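Local coordinates for glycosyl hydrolase, family 38 (Enterococcus faecalis, PDB 5KBP), which probably hydrolyses alpha-mannosidic linkages in carbohydrates, as a metal-dependent alpha-mannosidase of glycoside hydrolase family 38, at residues 583-593 and 604-613; 641-649 and 661-669. One frame throughout, in Å; residues are numbered along the deposited sequence.

Contact 1 (583-593 and 604-613)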
# COMPACT_ATOMS: atom_id res chain seq x y z
N ILE A 583 24.28 28.04 0.44
CA ILE A 583 23.39 29.19 0.52
C ILE A 583 22.76 29.19 1.90
O ILE A 583 22.16 28.20 2.32
CB ILE A 583 22.30 29.16 -0.57
CG1 ILE A 583 22.93 29.29 -1.96
CG2 ILE A 583 21.29 30.27 -0.34
CD1 ILE A 583 21.93 29.17 -3.09
N THR A 584 22.90 30.31 2.62
CA THR A 584 22.45 30.40 4.00
C THR A 584 21.46 31.54 4.16
O THR A 584 21.37 32.45 3.33
CB THR A 584 23.63 30.61 4.95
OG1 THR A 584 23.17 30.58 6.31
CG2 THR A 584 24.30 31.95 4.69
N THR A 585 20.70 31.49 5.26
CA THR A 585 19.78 32.55 5.63
C THR A 585 20.43 33.59 6.54
O THR A 585 19.72 34.46 7.07
CB THR A 585 18.54 31.97 6.32
OG1 THR A 585 18.94 31.25 7.50
CG2 THR A 585 17.81 31.02 5.38
N GLU A 586 21.75 33.52 6.74
CA GLU A 586 22.42 34.46 7.63
C GLU A 586 22.32 35.89 7.12
O GLU A 586 22.31 36.84 7.92
CB GLU A 586 23.89 34.07 7.79
CG GLU A 586 24.66 34.92 8.79
CD GLU A 586 26.16 34.77 8.66
OE1 GLU A 586 26.62 34.21 7.65
OE2 GLU A 586 26.88 35.22 9.58
N ASN A 587 22.24 36.08 5.80
CA ASN A 587 22.14 37.41 5.23
C ASN A 587 20.81 37.57 4.50
O ASN A 587 20.78 37.83 3.29
CB ASN A 587 23.31 37.67 4.28
N VAL A 588 19.70 37.42 5.23
CA VAL A 588 18.36 37.49 4.67
C VAL A 588 17.48 38.32 5.60
O VAL A 588 17.63 38.27 6.82
CB VAL A 588 17.76 36.08 4.47
CG1 VAL A 588 16.31 36.15 3.99
CG2 VAL A 588 18.60 35.28 3.47
N THR A 589 16.58 39.11 5.01
CA THR A 589 15.61 39.88 5.78
C THR A 589 14.38 39.02 6.02
O THR A 589 13.58 38.79 5.10
CB THR A 589 15.25 41.17 5.04
OG1 THR A 589 16.43 41.95 4.82
CG2 THR A 589 14.25 41.98 5.86
N ALA A 590 14.22 38.54 7.25
CA ALA A 590 13.10 37.68 7.58
C ALA A 590 11.86 38.49 7.91
O ALA A 590 11.93 39.68 8.25
CB ALA A 590 13.46 36.77 8.76
N GLU A 591 10.70 37.84 7.81
CA GLU A 591 9.42 38.43 8.17
C GLU A 591 8.95 37.77 9.46
O GLU A 591 8.53 36.61 9.46
CB GLU A 591 8.39 38.24 7.06
CG GLU A 591 7.03 38.83 7.37
CD GLU A 591 6.02 38.59 6.26
OE1 GLU A 591 6.40 38.01 5.22
OE2 GLU A 591 4.84 38.97 6.44
N ILE A 592 9.02 38.51 10.57
CA ILE A 592 8.73 37.99 11.89
C ILE A 592 7.36 38.51 12.32
O ILE A 592 7.09 39.71 12.24
CB ILE A 592 9.81 38.40 12.90
CG1 ILE A 592 11.19 38.33 12.24
CG2 ILE A 592 9.77 37.50 14.13
CD1 ILE A 592 12.29 38.98 13.05
N THR A 593 6.51 37.60 12.79
CA THR A 593 5.16 37.95 13.23
C THR A 593 4.82 37.15 14.47
O THR A 593 4.96 35.92 14.48
CB THR A 593 4.13 37.68 12.13
OG1 THR A 593 4.49 38.39 10.94
CG2 THR A 593 2.74 38.12 12.57
N TYR A 604 6.08 32.74 17.74
CA TYR A 604 6.44 33.65 16.66
C TYR A 604 6.53 32.89 15.34
O TYR A 604 6.94 31.72 15.31
CB TYR A 604 7.79 34.32 16.94
CG TYR A 604 7.72 35.55 17.81
CD1 TYR A 604 7.56 35.44 19.19
CD2 TYR A 604 7.82 36.82 17.27
CE1 TYR A 604 7.50 36.56 19.99
CE2 TYR A 604 7.76 37.95 18.07
CZ TYR A 604 7.60 37.81 19.43
OH TYR A 604 7.54 38.92 20.23
N GLN A 605 6.14 33.55 14.26
CA GLN A 605 6.30 33.02 12.92
C GLN A 605 7.48 33.72 12.25
O GLN A 605 7.54 34.95 12.22
CB GLN A 605 5.03 33.22 12.08
CG GLN A 605 5.09 32.53 10.72
CD GLN A 605 4.12 33.13 9.72
OE1 GLN A 605 4.16 34.33 9.44
NE2 GLN A 605 3.24 32.30 9.17
N ILE A 606 8.41 32.93 11.73
CA ILE A 606 9.58 33.45 11.03
C ILE A 606 9.50 32.99 9.58
O ILE A 606 9.51 31.79 9.30
CB ILE A 606 10.89 32.97 11.67
CG1 ILE A 606 10.94 33.38 13.15
CG2 ILE A 606 12.09 33.54 10.92
CD1 ILE A 606 12.16 32.87 13.88
N LYS A 607 9.41 33.95 8.66
CA LYS A 607 9.33 33.68 7.24
C LYS A 607 10.60 34.14 6.55
O LYS A 607 10.99 35.31 6.68
CB LYS A 607 8.11 34.36 6.61
CG LYS A 607 6.82 33.57 6.71
CD LYS A 607 5.72 34.24 5.91
CE LYS A 607 4.45 33.39 5.89
NZ LYS A 607 3.40 34.02 5.05
N GLN A 608 11.25 33.23 5.82
CA GLN A 608 12.45 33.53 5.06
C GLN A 608 12.30 32.95 3.66
O GLN A 608 11.96 31.77 3.51
CB GLN A 608 13.70 32.97 5.73
CG GLN A 608 14.02 33.59 7.08
CD GLN A 608 14.61 32.59 8.05
OE1 GLN A 608 14.26 31.42 8.04
NE2 GLN A 608 15.52 33.06 8.90
N THR A 609 12.54 33.78 2.65
CA THR A 609 12.54 33.35 1.25
C THR A 609 13.96 33.43 0.71
O THR A 609 14.60 34.48 0.81
CB THR A 609 11.59 34.21 0.41
OG1 THR A 609 10.24 33.94 0.78
CG2 THR A 609 11.77 33.90 -1.07
N VAL A 610 14.44 32.32 0.15
CA VAL A 610 15.78 32.26 -0.41
C VAL A 610 15.69 31.66 -1.81
O VAL A 610 14.80 30.85 -2.11
CB VAL A 610 16.74 31.44 0.49
CG1 VAL A 610 16.56 29.94 0.28
CG2 VAL A 610 18.17 31.87 0.26
N MET A 611 16.62 32.07 -2.67
CA MET A 611 16.64 31.64 -4.06
C MET A 611 17.59 30.45 -4.20
O MET A 611 18.80 30.58 -3.97
CB MET A 611 17.07 32.78 -4.97
CG MET A 611 16.15 33.99 -4.92
SD MET A 611 14.50 33.65 -5.57
CE MET A 611 14.89 33.29 -7.28
N LEU A 612 17.04 29.30 -4.59
CA LEU A 612 17.82 28.08 -4.67
C LEU A 612 17.89 27.58 -6.11
O LEU A 612 16.97 27.79 -6.90
CB LEU A 612 17.22 26.98 -3.79
CG LEU A 612 17.22 27.23 -2.28
CD1 LEU A 612 16.74 26.00 -1.54
CD2 LEU A 612 18.61 27.64 -1.82
N PRO A 613 19.00 26.94 -6.49
CA PRO A 613 19.05 26.27 -7.79
C PRO A 613 17.94 25.24 -7.92
O PRO A 613 17.63 24.51 -6.98
CB PRO A 613 20.44 25.61 -7.79
CG PRO A 613 21.24 26.44 -6.84
CD PRO A 613 20.28 26.86 -5.77
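Ile583 lies across Val610, Leu612 and Pro613. Its CB comes only loosely near Leu612 CD2, at 4.2 Å. From there CG2, held opposite the backbone N while CG1 sits beside it (chi1 -65°), meets Val610 CG2 at 3.6 Å. The other branch extends to CD1, which ends 3.5 Å from the backbone O of Met611 and touches Leu612 CD2 and the ring carbon CD of Pro613. The chain then bulges outward through an ST turn, Glu586 N donating to Thr584 OG1, while Thr585 OG1 is hydrogen-bonded to the backbone N of Phe562. It returns at Ala590, whose CB lies 3.6 Å from Gln608 CG. Beyond this the backbones pair: Glu591 N reaches Lys607 O at 2.8 Å, and Gln605 N reaches Thr593 O at 2.7 Å. Between these pairs Ile592 opposes Ile606, and Ile592 CG2 approaches Tyr604 CD2 at 3.8 Å. Glu591 and Lys607 lie side by side on the other face, with OE1 and NZ 5.0 Å apart and not in contact. The paired part is an antiparallel beta hairpin; its strand 591-597 is outermost, within this chain, in a large sheet of the family 38 C-terminal region, while 583-584 runs in a second sheet, beside strand 555-566.

Contact 2 (641-649 and 661-669)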
# COMPACT_ATOMS: atom_id res chain seq x y z
N LEU A 641 17.50 29.90 -10.94
CA LEU A 641 17.09 30.01 -9.55
C LEU A 641 15.57 30.03 -9.44
O LEU A 641 14.86 30.47 -10.35
CB LEU A 641 17.68 31.26 -8.90
CG LEU A 641 19.20 31.39 -9.02
CD1 LEU A 641 19.69 32.64 -8.30
CD2 LEU A 641 19.90 30.15 -8.48
N ARG A 642 15.07 29.56 -8.30
CA ARG A 642 13.65 29.46 -8.01
C ARG A 642 13.43 29.83 -6.55
O ARG A 642 14.23 29.44 -5.69
CB ARG A 642 13.12 28.04 -8.28
CG ARG A 642 11.61 27.90 -8.25
CD ARG A 642 11.20 26.44 -8.09
NE ARG A 642 9.75 26.27 -8.06
CZ ARG A 642 9.05 25.71 -9.04
NH1 ARG A 642 9.67 25.25 -10.13
NH2 ARG A 642 7.73 25.59 -8.94
N PRO A 643 12.37 30.58 -6.24
CA PRO A 643 12.11 30.95 -4.85
C PRO A 643 11.86 29.73 -3.97
O PRO A 643 11.30 28.72 -4.41
CB PRO A 643 10.86 31.83 -4.94
CG PRO A 643 10.89 32.37 -6.33
CD PRO A 643 11.45 31.26 -7.17
N PHE A 644 12.29 29.83 -2.72
CA PHE A 644 12.15 28.74 -1.75
C PHE A 644 11.90 29.38 -0.39
O PHE A 644 12.84 29.90 0.23
CB PHE A 644 13.39 27.85 -1.74
CG PHE A 644 13.32 26.71 -0.76
CD1 PHE A 644 12.71 25.52 -1.11
CD2 PHE A 644 13.87 26.83 0.50
CE1 PHE A 644 12.65 24.47 -0.22
CE2 PHE A 644 13.81 25.78 1.40
CZ PHE A 644 13.20 24.60 1.04
N GLU A 645 10.65 29.34 0.07
CA GLU A 645 10.26 30.00 1.31
C GLU A 645 10.35 29.04 2.49
O GLU A 645 9.99 27.87 2.38
CB GLU A 645 8.84 30.57 1.19
CG GLU A 645 8.42 31.44 2.36
CD GLU A 645 7.13 32.20 2.08
OE1 GLU A 645 6.64 32.13 0.93
OE2 GLU A 645 6.62 32.86 3.00
N ILE A 646 10.83 29.55 3.62
CA ILE A 646 10.99 28.78 4.85
C ILE A 646 10.18 29.47 5.94
O ILE A 646 10.39 30.66 6.21
CB ILE A 646 12.46 28.65 5.25
CG1 ILE A 646 13.30 28.11 4.09
CG2 ILE A 646 12.60 27.74 6.47
CD1 ILE A 646 14.77 27.99 4.41
N THR A 647 9.27 28.73 6.56
CA THR A 647 8.41 29.25 7.62
C THR A 647 8.61 28.40 8.87
O THR A 647 8.34 27.20 8.86
CB THR A 647 6.94 29.25 7.20
OG1 THR A 647 6.78 30.01 6.00
CG2 THR A 647 6.07 29.86 8.30
N THR A 648 9.08 29.04 9.95
CA THR A 648 9.35 28.36 11.21
C THR A 648 8.51 28.99 12.31
O THR A 648 8.45 30.22 12.42
CB THR A 648 10.84 28.44 11.57
OG1 THR A 648 11.62 27.92 10.49
CG2 THR A 648 11.13 27.64 12.82
N MET A 649 7.87 28.15 13.12
CA MET A 649 7.10 28.59 14.27
C MET A 649 7.91 28.31 15.53
O MET A 649 8.10 27.15 15.91
CB MET A 649 5.74 27.88 14.32
CG MET A 649 4.78 28.30 13.21
SD MET A 649 4.18 29.99 13.39
CE MET A 649 3.26 29.87 14.92
N PHE A 661 10.38 24.20 17.77
CA PHE A 661 10.43 24.70 16.40
C PHE A 661 9.57 23.83 15.50
O PHE A 661 9.44 22.62 15.71
CB PHE A 661 11.87 24.73 15.87
CG PHE A 661 12.84 25.42 16.77
CD1 PHE A 661 12.72 26.78 17.01
CD2 PHE A 661 13.87 24.72 17.37
CE1 PHE A 661 13.62 27.42 17.85
CE2 PHE A 661 14.77 25.36 18.20
CZ PHE A 661 14.64 26.72 18.44
N GLU A 662 8.97 24.46 14.49
CA GLU A 662 8.16 23.76 13.50
C GLU A 662 8.39 24.44 12.15
O GLU A 662 7.80 25.49 11.87
CB GLU A 662 6.68 23.77 13.88
CG GLU A 662 5.95 22.49 13.52
CD GLU A 662 4.48 22.52 13.92
OE1 GLU A 662 3.64 22.90 13.08
OE2 GLU A 662 4.17 22.17 15.07
N THR A 663 9.26 23.85 11.34
CA THR A 663 9.62 24.41 10.04
C THR A 663 8.84 23.72 8.94
O THR A 663 8.80 22.48 8.88
CB THR A 663 11.13 24.27 9.79
OG1 THR A 663 11.86 24.98 10.79
CG2 THR A 663 11.49 24.81 8.42
N THR A 664 8.20 24.50 8.08
CA THR A 664 7.41 23.99 6.97
C THR A 664 7.93 24.56 5.65
O THR A 664 8.20 25.76 5.55
CB THR A 664 5.93 24.33 7.12
OG1 THR A 664 5.76 25.75 7.21
CG2 THR A 664 5.36 23.68 8.38
N ILE A 665 8.06 23.70 4.65
CA ILE A 665 8.50 24.09 3.31
C ILE A 665 7.63 23.40 2.28
O ILE A 665 7.00 22.37 2.54
CB ILE A 665 9.99 23.75 3.06
CG1 ILE A 665 10.20 22.23 3.06
CG2 ILE A 665 10.89 24.42 4.08
CD1 ILE A 665 11.58 21.80 2.62
N ASN A 666 7.61 23.97 1.08
CA ASN A 666 7.01 23.35 -0.10
C ASN A 666 8.16 23.04 -1.06
O ASN A 666 8.47 23.81 -1.97
CB ASN A 666 5.96 24.25 -0.74
CG ASN A 666 5.31 23.62 -1.96
OD1 ASN A 666 5.29 22.39 -2.09
ND2 ASN A 666 4.77 24.44 -2.84
N ASN A 667 8.79 21.89 -0.84
CA ASN A 667 10.03 21.54 -1.54
C ASN A 667 9.73 21.28 -3.01
O ASN A 667 9.22 20.22 -3.38
CB ASN A 667 10.67 20.33 -0.88
CG ASN A 667 12.01 19.98 -1.49
OD1 ASN A 667 12.27 18.83 -1.85
ND2 ASN A 667 12.87 20.98 -1.63
N GLN A 668 10.05 22.26 -3.85
CA GLN A 668 10.02 22.10 -5.30
C GLN A 668 11.43 22.14 -5.89
O GLN A 668 11.61 22.49 -7.06
CB GLN A 668 9.12 23.16 -5.94
CG GLN A 668 7.67 23.08 -5.51
CD GLN A 668 7.03 21.75 -5.86
OE1 GLN A 668 7.33 21.15 -6.88
NE2 GLN A 668 6.13 21.28 -4.99
N ILE A 669 12.42 21.80 -5.08
CA ILE A 669 13.83 21.86 -5.45
C ILE A 669 14.38 20.44 -5.45
O ILE A 669 14.01 19.62 -4.60
CB ILE A 669 14.62 22.76 -4.48
CG1 ILE A 669 14.04 24.18 -4.48
CG2 ILE A 669 16.09 22.80 -4.85
CD1 ILE A 669 14.04 24.84 -5.84
O HOH W 1 5.53 26.50 9.99
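Thr648 and Thr663 face each other as a non-hydrogen-bonded antiparallel pair, their CA atoms only 4.1 Å apart, and their hydroxyls hydrogen-bond at 3.0 Å between the two OG1 atoms. Both threonines place OG1 beside the backbone N (chi1 -55° and -61°), which turns the hydroxyls toward each other; Thr663 OG1 also bonds to Tyr778 OH of strand 772-783.

Backbone bonds flank this pair. Thr664 N donates to Thr647 O at 2.8 Å, whereas the return bond from Thr647 N is weak. Met649 N also bonds to Glu662 O, with only a weak bond returning from Glu662 N. A water donates to Thr647 O and is also hydrogen-bonded to Thr664 OG1, joining the two residues on the opposite face from the hydroxyl pair.

Apolar contacts take over toward Phe644. Ile665 CD1 meets the edge of its ring, 3.6 Å from CZ, while Ile669 CG1 lies 3.9 Å from CD1 of the same ring. Nearby, Ile646 CG2 packs on Thr663 CG2 at 3.7 Å. At the exposed end, the guanidinium of Arg642 has Gln668 CB over one face, 3.6 Å above the plane and offset toward its rim.

The chemistry thus changes along the hairpin: the paired threonines give their buried hydroxyls a partner across the strands, and where backbone pairing ceases the contact passes to hydrocarbon packing around Phe644.

Contacts 1 and 2, about 9 Å apart between centres, follow one another along the chain and share one antiparallel sheet through strands 591-597, 601-613, 641-653 and 659-667; Ile583 and Thr584 of contact 1 belong to a second sheet, on strand 555-566. Neighbouring strands 601-613 and 641-653 join them, with a probable hydrogen bond between Ile606 N and Thr648 O. Contact 1 includes the border strand 591-597, and its excursion carries exposed residues such as Glu586 and Thr589; contact 2 lies further into the sheet, with more touching residues buried. Side chains of both touch strand 555-566; contact 1 also touches strand 535-539. Hydroxyls and a water bridge the strands in contact 2, whereas all cross-strand hydrogen bonds of contact 1 are between backbone atoms.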